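Local structure of uncharacterized protein (Bacteroides ovatus, 4ORL) at residues A6-A11 with Q18-Y23; D26-V31 with Q42-A47; A46-F51 with I103-I108. The protein is of unknown function but belongs to the DUF4783 family of the NTF2 clan, whose members share a cone-like alpha+beta fold. All blocks are in the same frame, centred on the assembly; numbering follows the deposited sequence. Where two conformers were deposited one is given.

In the fold
The three contacts pack the helices of an NTF2-like fold against each other and against its curved mixed sheet. Interactions 2 and 3 share A46 and A47 on helix 41-54, and their centres lie about 10 Å apart; they meet neighbouring strands of the sheet, 28-32 and 97-108, which V31 N and I103 O (2.9 Å) help to join. Interaction 1, the pairing of the two N-terminal helices, lies about 14 Å from interaction 3, centre to centre, and meets it through L20, whose CD2 is 4.1 Å from I103 CD1. S21 CB reaches T45 OG1 of interaction 2 at 3.4 Å.

Interaction 1 (A6-A11 with Q18-Y23); sequences AGVITA and QELSKY
E19 faces A11 with its first side-chain carbon, CB to CB at 3.8 Å, and then runs on past T10 as an extended chain that brings OE1 to 3.6 Å from T10 CG2. Toward residues 6-11 the carboxylate acts through a water, which donates to E19 OE1 at 2.7 Å and to the carbonyl oxygen G7 O, while the other oxygen, OE2, forms a salt bridge with R14 farther along the same helix, so that both carboxylate oxygens have partners. One residue on, L20 packs by its backbone as much as by its side chain: A11 CB sits 3.5 Å from L20 N, close enough that the small methyl lies directly against the helix backbone. This is where the main chains come nearest, in a helical hairpin at the N-terminus of the NTF2-like fold, with helix 6-14 turning back into the short helix 17-21. L20 CG stands anti to the backbone N (chi1 -171°), and beyond it CD1 approaches V8 CG1 at 4.3 Å, while other atoms of L20 meet M48 and I103 in the core. Y23 lays its ring along the first turn of helix 6-14. V8 CG2 presses on the ring's root, 3.5 Å from Y23 CG, and V8 N lies over that face toward the rim, with K22 CG over the centre of the opposite face. At the far end, Y23 OH rests 3.3 Å from G7 CA, on ground that a beta carbon at G7 would occupy. A serine in place of Y23 would probably leave V8 CG2 without its aromatic neighbour and open a gap beside G7.

Interaction 2 (D26-V31 with Q42-A47); sequences DKVNLV and QKATAA
L30 CD1 enters the shallow groove between A44 and A47, one turn apart on the same face of helix 41-54. It comes within 3.5 Å of A47 CB and 3.8 Å of A44 CA, so this single methyl is the bump and the two alanine positions are the walls of the hollow. The torsions of L30 explain the reach: CG lies anti to the carbonyl carbon (chi1 -70°), and CD1 then continues the chain outward in an extended course (chi2 180°). V28, two residues earlier on the same face of the strand, offers a broader and flatter surface. Its branch carbon CB stands 3.9 Å from A44 CB, with CG2 alongside at 4.1 Å, and the alanine methyl is thus set between valine and leucine.

Strand 28-31 and helix 42-47 run in nearly the same direction, their axes 29° apart and 9.0 Å at closest approach. Strand 35-40 comes between them in the chain, lies antiparallel to strand 28-32 in the sheet and leads directly into the helix; its V39 also touches A44. The small alanines let the helix settle close to the sheet of this NTF2-like fold. With carbon atoms alone meeting across it, the contact rests on dispersion and the exclusion of water, and its specificity comes from fit rather than from polar pairing.

Interaction 3 (A46-F51 with I103-I108); sequences AAMQEF and IRIDKI
M48 and F51, one turn apart on helix 41-54, reach toward I103 and I105 on strand 97-108, packing a helix against the concave side of the curved sheet in an NTF2-like alpha+beta fold. Helix and strand run almost in the same direction, at 22°, but their axes stay 12.1 Å apart, and long side chains span that distance.

M48, a selenomethionine, is the first to make contact. Its chain is bent at both chi2 and chi3, which curls the selenium and terminal methyl toward the strand. CE meets I105 CD1 tip to tip at 3.8 Å, and SE lies 4.0 Å from the same methyl. The selenium also approaches I103 CD1, more loosely, at 4.5 Å. I103 and M48 both touch M24 as well, so the methionine tip belongs to a wider apolar cluster.

F51 comes next. With CG anti to the backbone N (chi1 178°), the ring is carried out from the helix toward the sheet, and its far end meets both branches of I105. These branches lie on the same side of the ring, I105 CG2 3.7 Å from F51 CZ and CD1 over the face, offset toward the rim. The same ring packs edge-to-face with F85 and touches L78, which places it between the helix and two further strands. I105 therefore serves both helix residues at once: CG2 meets F51, while CD1 is shared, lying against M48 CE and 4.1 Å from F51 CE2.

Interaction 1 (A6-A11 with Q18-Y23)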
# COMPACT_ATOMS: atom_id res chain seq x y z
N ALA A 6 6.98 -2.53 9.68
CA ALA A 6 6.18 -1.54 10.42
C ALA A 6 6.03 -0.23 9.63
O ALA A 6 4.97 0.38 9.64
CB ALA A 6 6.81 -1.27 11.76
N GLY A 7 7.10 0.17 8.92
CA GLY A 7 7.08 1.41 8.12
C GLY A 7 6.03 1.45 7.02
O GLY A 7 5.57 2.52 6.64
N VAL A 8 5.64 0.29 6.49
CA VAL A 8 4.58 0.25 5.50
C VAL A 8 3.26 0.68 6.15
O VAL A 8 2.51 1.49 5.61
CB VAL A 8 4.43 -1.15 4.91
CG1 VAL A 8 3.17 -1.26 4.08
CG2 VAL A 8 5.65 -1.49 4.06
N ILE A 9 3.00 0.13 7.32
CA ILE A 9 1.81 0.45 8.05
C ILE A 9 1.80 1.93 8.46
O ILE A 9 0.80 2.63 8.27
CB ILE A 9 1.65 -0.48 9.27
CG1 ILE A 9 1.41 -1.94 8.80
CG2 ILE A 9 0.53 0.02 10.15
CD1 ILE A 9 1.76 -2.96 9.85
N THR A 10 2.92 2.41 8.97
CA THR A 10 3.04 3.82 9.36
C THR A 10 2.84 4.74 8.15
O THR A 10 2.18 5.78 8.27
CB THR A 10 4.40 4.08 10.04
OG1 THR A 10 4.47 3.31 11.25
CG2 THR A 10 4.60 5.56 10.39
N ALA A 11 3.36 4.35 6.98
CA ALA A 11 3.18 5.16 5.76
C ALA A 11 1.70 5.34 5.43
O ALA A 11 1.26 6.42 5.08
CB ALA A 11 3.90 4.54 4.59
N GLN A 18 6.03 9.34 0.37
CA GLN A 18 7.48 9.29 0.50
C GLN A 18 7.94 8.18 1.45
O GLN A 18 8.88 7.47 1.14
CB GLN A 18 8.05 10.65 0.87
CG GLN A 18 8.24 11.54 -0.36
CD GLN A 18 9.16 10.91 -1.41
OE1 GLN A 18 8.74 10.62 -2.54
NE2 GLN A 18 10.40 10.64 -1.03
N GLU A 19 7.21 7.96 2.54
CA GLU A 19 7.56 6.86 3.45
C GLU A 19 7.29 5.54 2.77
O GLU A 19 8.08 4.61 2.89
CB GLU A 19 6.78 6.94 4.76
CG GLU A 19 7.30 8.03 5.70
CD GLU A 19 6.59 8.10 7.04
OE1 GLU A 19 5.85 7.16 7.39
OE2 GLU A 19 6.77 9.11 7.75
N LEU A 20 6.18 5.47 2.04
CA LEU A 20 5.77 4.23 1.37
C LEU A 20 6.77 3.82 0.30
O LEU A 20 7.05 2.64 0.11
CB LEU A 20 4.38 4.38 0.77
CG LEU A 20 3.67 3.12 0.21
CD1 LEU A 20 3.50 2.04 1.29
CD2 LEU A 20 2.34 3.51 -0.41
N SER A 21 7.33 4.83 -0.39
CA SER A 21 8.26 4.60 -1.50
C SER A 21 9.47 3.77 -1.08
O SER A 21 9.99 2.98 -1.87
CB SER A 21 8.69 5.94 -2.09
OG SER A 21 9.59 6.61 -1.23
N LYS A 22 9.90 3.93 0.17
CA LYS A 22 11.02 3.16 0.74
C LYS A 22 10.83 1.64 0.58
O LYS A 22 11.80 0.89 0.42
CB LYS A 22 11.18 3.51 2.23
CG LYS A 22 12.31 2.77 2.95
CD LYS A 22 12.64 3.42 4.30
N TYR A 23 9.58 1.20 0.59
CA TYR A 23 9.24 -0.23 0.61
C TYR A 23 8.72 -0.75 -0.75
O TYR A 23 8.26 -1.88 -0.85
CB TYR A 23 8.19 -0.46 1.69
CG TYR A 23 8.64 0.06 3.03
CD1 TYR A 23 9.54 -0.66 3.80
CD2 TYR A 23 8.20 1.28 3.51
CE1 TYR A 23 9.97 -0.19 5.02
CE2 TYR A 23 8.64 1.77 4.72
CZ TYR A 23 9.54 1.03 5.47
OH TYR A 23 10.01 1.50 6.69
O HOH W 1 7.09 4.79 7.58

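Interaction 2 (D26-V31 with Q42-A47)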
# COMPACT_ATOMS: atom_id res chain seq x y z
N ASP A 26 10.72 -2.28 -7.82
CA ASP A 26 11.03 -1.49 -9.02
C ASP A 26 9.80 -1.27 -9.92
O ASP A 26 9.72 -0.27 -10.63
CB ASP A 26 12.18 -2.11 -9.80
CG ASP A 26 13.53 -1.63 -9.31
OD1 ASP A 26 13.55 -0.77 -8.40
OD2 ASP A 26 14.56 -2.08 -9.86
N LYS A 27 8.86 -2.22 -9.88
CA LYS A 27 7.57 -2.07 -10.54
C LYS A 27 6.47 -2.43 -9.56
O LYS A 27 6.61 -3.37 -8.76
CB LYS A 27 7.47 -2.93 -11.80
CG LYS A 27 8.25 -2.39 -12.98
CD LYS A 27 7.45 -2.44 -14.28
N VAL A 28 5.39 -1.67 -9.59
CA VAL A 28 4.27 -1.87 -8.68
C VAL A 28 3.00 -1.90 -9.49
O VAL A 28 2.75 -0.99 -10.29
CB VAL A 28 4.17 -0.74 -7.65
CG1 VAL A 28 3.03 -1.01 -6.67
CG2 VAL A 28 5.46 -0.61 -6.89
N ASN A 29 2.20 -2.93 -9.28
CA ASN A 29 0.89 -3.02 -9.89
C ASN A 29 -0.12 -2.30 -9.01
O ASN A 29 -0.45 -2.78 -7.93
CB ASN A 29 0.49 -4.48 -10.08
CG ASN A 29 -0.84 -4.64 -10.82
OD1 ASN A 29 -1.26 -3.75 -11.53
ND2 ASN A 29 -1.49 -5.77 -10.62
N LEU A 30 -0.54 -1.13 -9.43
CA LEU A 30 -1.55 -0.37 -8.70
C LEU A 30 -2.92 -0.68 -9.28
O LEU A 30 -3.11 -0.61 -10.48
CB LEU A 30 -1.28 1.13 -8.81
CG LEU A 30 -0.05 1.64 -8.04
CD1 LEU A 30 0.09 3.13 -8.25
CD2 LEU A 30 -0.11 1.30 -6.58
N VAL A 31 -3.84 -1.06 -8.42
CA VAL A 31 -5.18 -1.43 -8.81
C VAL A 31 -6.18 -0.51 -8.10
O VAL A 31 -6.39 -0.63 -6.89
CB VAL A 31 -5.47 -2.92 -8.49
CG1 VAL A 31 -6.76 -3.37 -9.17
CG2 VAL A 31 -4.30 -3.80 -8.94
N GLN A 42 8.83 5.29 -9.27
CA GLN A 42 8.61 6.71 -9.25
C GLN A 42 7.16 7.07 -9.59
O GLN A 42 6.57 7.92 -8.94
CB GLN A 42 9.57 7.43 -10.20
CG GLN A 42 9.67 8.92 -9.93
CD GLN A 42 10.64 9.62 -10.85
OE1 GLN A 42 11.55 9.00 -11.41
NE2 GLN A 42 10.44 10.92 -11.03
N LYS A 43 6.60 6.43 -10.61
CA LYS A 43 5.23 6.70 -11.03
C LYS A 43 4.23 6.18 -10.01
O LYS A 43 3.21 6.81 -9.77
CB LYS A 43 4.95 6.10 -12.41
CG LYS A 43 5.70 6.80 -13.53
CD LYS A 43 5.43 6.15 -14.86
CE LYS A 43 6.26 6.80 -15.95
NZ LYS A 43 7.72 6.46 -15.81
N ALA A 44 4.53 5.02 -9.43
CA ALA A 44 3.67 4.46 -8.39
C ALA A 44 3.62 5.41 -7.20
O ALA A 44 2.54 5.61 -6.60
CB ALA A 44 4.16 3.10 -7.95
N THR A 45 4.79 5.94 -6.83
CA THR A 45 4.89 6.87 -5.69
C THR A 45 4.07 8.14 -5.97
O THR A 45 3.33 8.61 -5.09
CB THR A 45 6.38 7.22 -5.38
OG1 THR A 45 7.09 6.03 -5.03
CG2 THR A 45 6.49 8.23 -4.23
N ALA A 46 4.18 8.66 -7.19
CA ALA A 46 3.41 9.83 -7.60
C ALA A 46 1.90 9.57 -7.60
O ALA A 46 1.12 10.41 -7.17
CB ALA A 46 3.87 10.30 -9.00
N ALA A 47 1.51 8.38 -8.04
CA ALA A 47 0.10 7.98 -8.03
C ALA A 47 -0.44 7.90 -6.59
O ALA A 47 -1.57 8.34 -6.33
CB ALA A 47 -0.07 6.64 -8.74

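Interaction 3 (A46-F51 with I103-I108)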
# COMPACT_ATOMS: atom_id res chain seq x y z
N ALA A 46 4.18 8.66 -7.19
CA ALA A 46 3.41 9.83 -7.60
C ALA A 46 1.90 9.57 -7.60
O ALA A 46 1.12 10.41 -7.17
CB ALA A 46 3.87 10.30 -9.00
N ALA A 47 1.51 8.38 -8.04
CA ALA A 47 0.10 7.98 -8.03
C ALA A 47 -0.44 7.90 -6.59
O ALA A 47 -1.57 8.34 -6.33
CB ALA A 47 -0.07 6.64 -8.74
N MSE A 48 0.35 7.35 -5.69
CA MSE A 48 -0.05 7.27 -4.27
C MSE A 48 -0.07 8.63 -3.65
O MSE A 48 -0.94 8.92 -2.82
CB MSE A 48 0.86 6.35 -3.47
CG MSE A 48 0.73 4.89 -3.89
SE MSE A 48 -1.09 4.19 -3.70
CE MSE A 48 -1.37 4.71 -1.85
N GLN A 49 0.83 9.51 -4.06
CA GLN A 49 0.84 10.89 -3.55
C GLN A 49 -0.45 11.63 -3.93
O GLN A 49 -1.02 12.38 -3.12
CB GLN A 49 2.08 11.64 -4.05
CG GLN A 49 2.12 13.12 -3.72
CD GLN A 49 2.13 13.42 -2.24
OE1 GLN A 49 2.39 12.55 -1.41
NE2 GLN A 49 1.83 14.68 -1.89
N GLU A 50 -0.91 11.43 -5.17
CA GLU A 50 -2.16 11.99 -5.64
C GLU A 50 -3.34 11.40 -4.86
O GLU A 50 -4.24 12.14 -4.41
CB GLU A 50 -2.30 11.73 -7.15
CG GLU A 50 -3.69 11.96 -7.75
CD GLU A 50 -4.27 13.31 -7.45
OE1 GLU A 50 -3.51 14.22 -7.07
OE2 GLU A 50 -5.50 13.46 -7.59
N PHE A 51 -3.34 10.08 -4.70
CA PHE A 51 -4.40 9.42 -3.96
C PHE A 51 -4.51 9.96 -2.52
O PHE A 51 -5.60 10.24 -2.05
CB PHE A 51 -4.19 7.90 -3.93
CG PHE A 51 -5.22 7.19 -3.13
CD1 PHE A 51 -6.47 6.90 -3.68
CD2 PHE A 51 -4.98 6.87 -1.79
CE1 PHE A 51 -7.45 6.29 -2.91
CE2 PHE A 51 -5.96 6.24 -1.03
CZ PHE A 51 -7.19 5.95 -1.60
N ILE A 103 -0.48 -2.97 -5.02
CA ILE A 103 -1.34 -2.31 -4.05
C ILE A 103 -2.72 -2.22 -4.70
O ILE A 103 -2.86 -1.62 -5.75
CB ILE A 103 -0.86 -0.89 -3.71
CG1 ILE A 103 0.58 -0.93 -3.19
CG2 ILE A 103 -1.76 -0.27 -2.64
CD1 ILE A 103 1.16 0.43 -2.91
N ARG A 104 -3.68 -2.86 -4.07
CA ARG A 104 -5.04 -2.73 -4.51
C ARG A 104 -5.84 -1.93 -3.52
O ARG A 104 -5.79 -2.17 -2.30
CB ARG A 104 -5.67 -4.04 -4.75
CG ARG A 104 -7.08 -3.83 -5.21
CD ARG A 104 -7.73 -5.08 -5.60
NE ARG A 104 -9.14 -4.79 -5.77
CZ ARG A 104 -9.79 -4.89 -6.93
NH1 ARG A 104 -9.20 -5.42 -8.01
NH2 ARG A 104 -11.07 -4.53 -6.99
N ILE A 105 -6.55 -0.94 -4.03
CA ILE A 105 -7.29 -0.02 -3.18
C ILE A 105 -8.72 0.04 -3.68
O ILE A 105 -8.96 0.30 -4.87
CB ILE A 105 -6.67 1.39 -3.18
CG1 ILE A 105 -5.21 1.29 -2.67
CG2 ILE A 105 -7.49 2.36 -2.33
CD1 ILE A 105 -4.52 2.61 -2.42
N ASP A 106 -9.66 -0.25 -2.79
CA ASP A 106 -11.09 -0.28 -3.14
C ASP A 106 -11.89 0.58 -2.17
O ASP A 106 -11.75 0.45 -0.97
CB ASP A 106 -11.60 -1.69 -3.03
CG ASP A 106 -10.97 -2.60 -4.04
OD1 ASP A 106 -11.24 -2.41 -5.25
OD2 ASP A 106 -10.17 -3.45 -3.62
N LYS A 107 -12.76 1.43 -2.70
CA LYS A 107 -13.70 2.18 -1.86
C LYS A 107 -14.69 1.21 -1.22
O LYS A 107 -15.30 0.40 -1.93
CB LYS A 107 -14.47 3.20 -2.71
CG LYS A 107 -15.44 4.07 -1.92
CD LYS A 107 -14.74 5.27 -1.34
CE LYS A 107 -15.57 5.90 -0.24
NZ LYS A 107 -15.87 4.94 0.86
N ILE A 108 -14.91 1.31 0.11
CA ILE A 108 -15.83 0.37 0.85
C ILE A 108 -16.85 1.12 1.73
O ILE A 108 -16.70 2.30 1.97
CB ILE A 108 -15.04 -0.66 1.76
CG1 ILE A 108 -14.24 0.02 2.87
CG2 ILE A 108 -14.10 -1.52 0.93
CD1 ILE A 108 -13.78 -0.96 3.93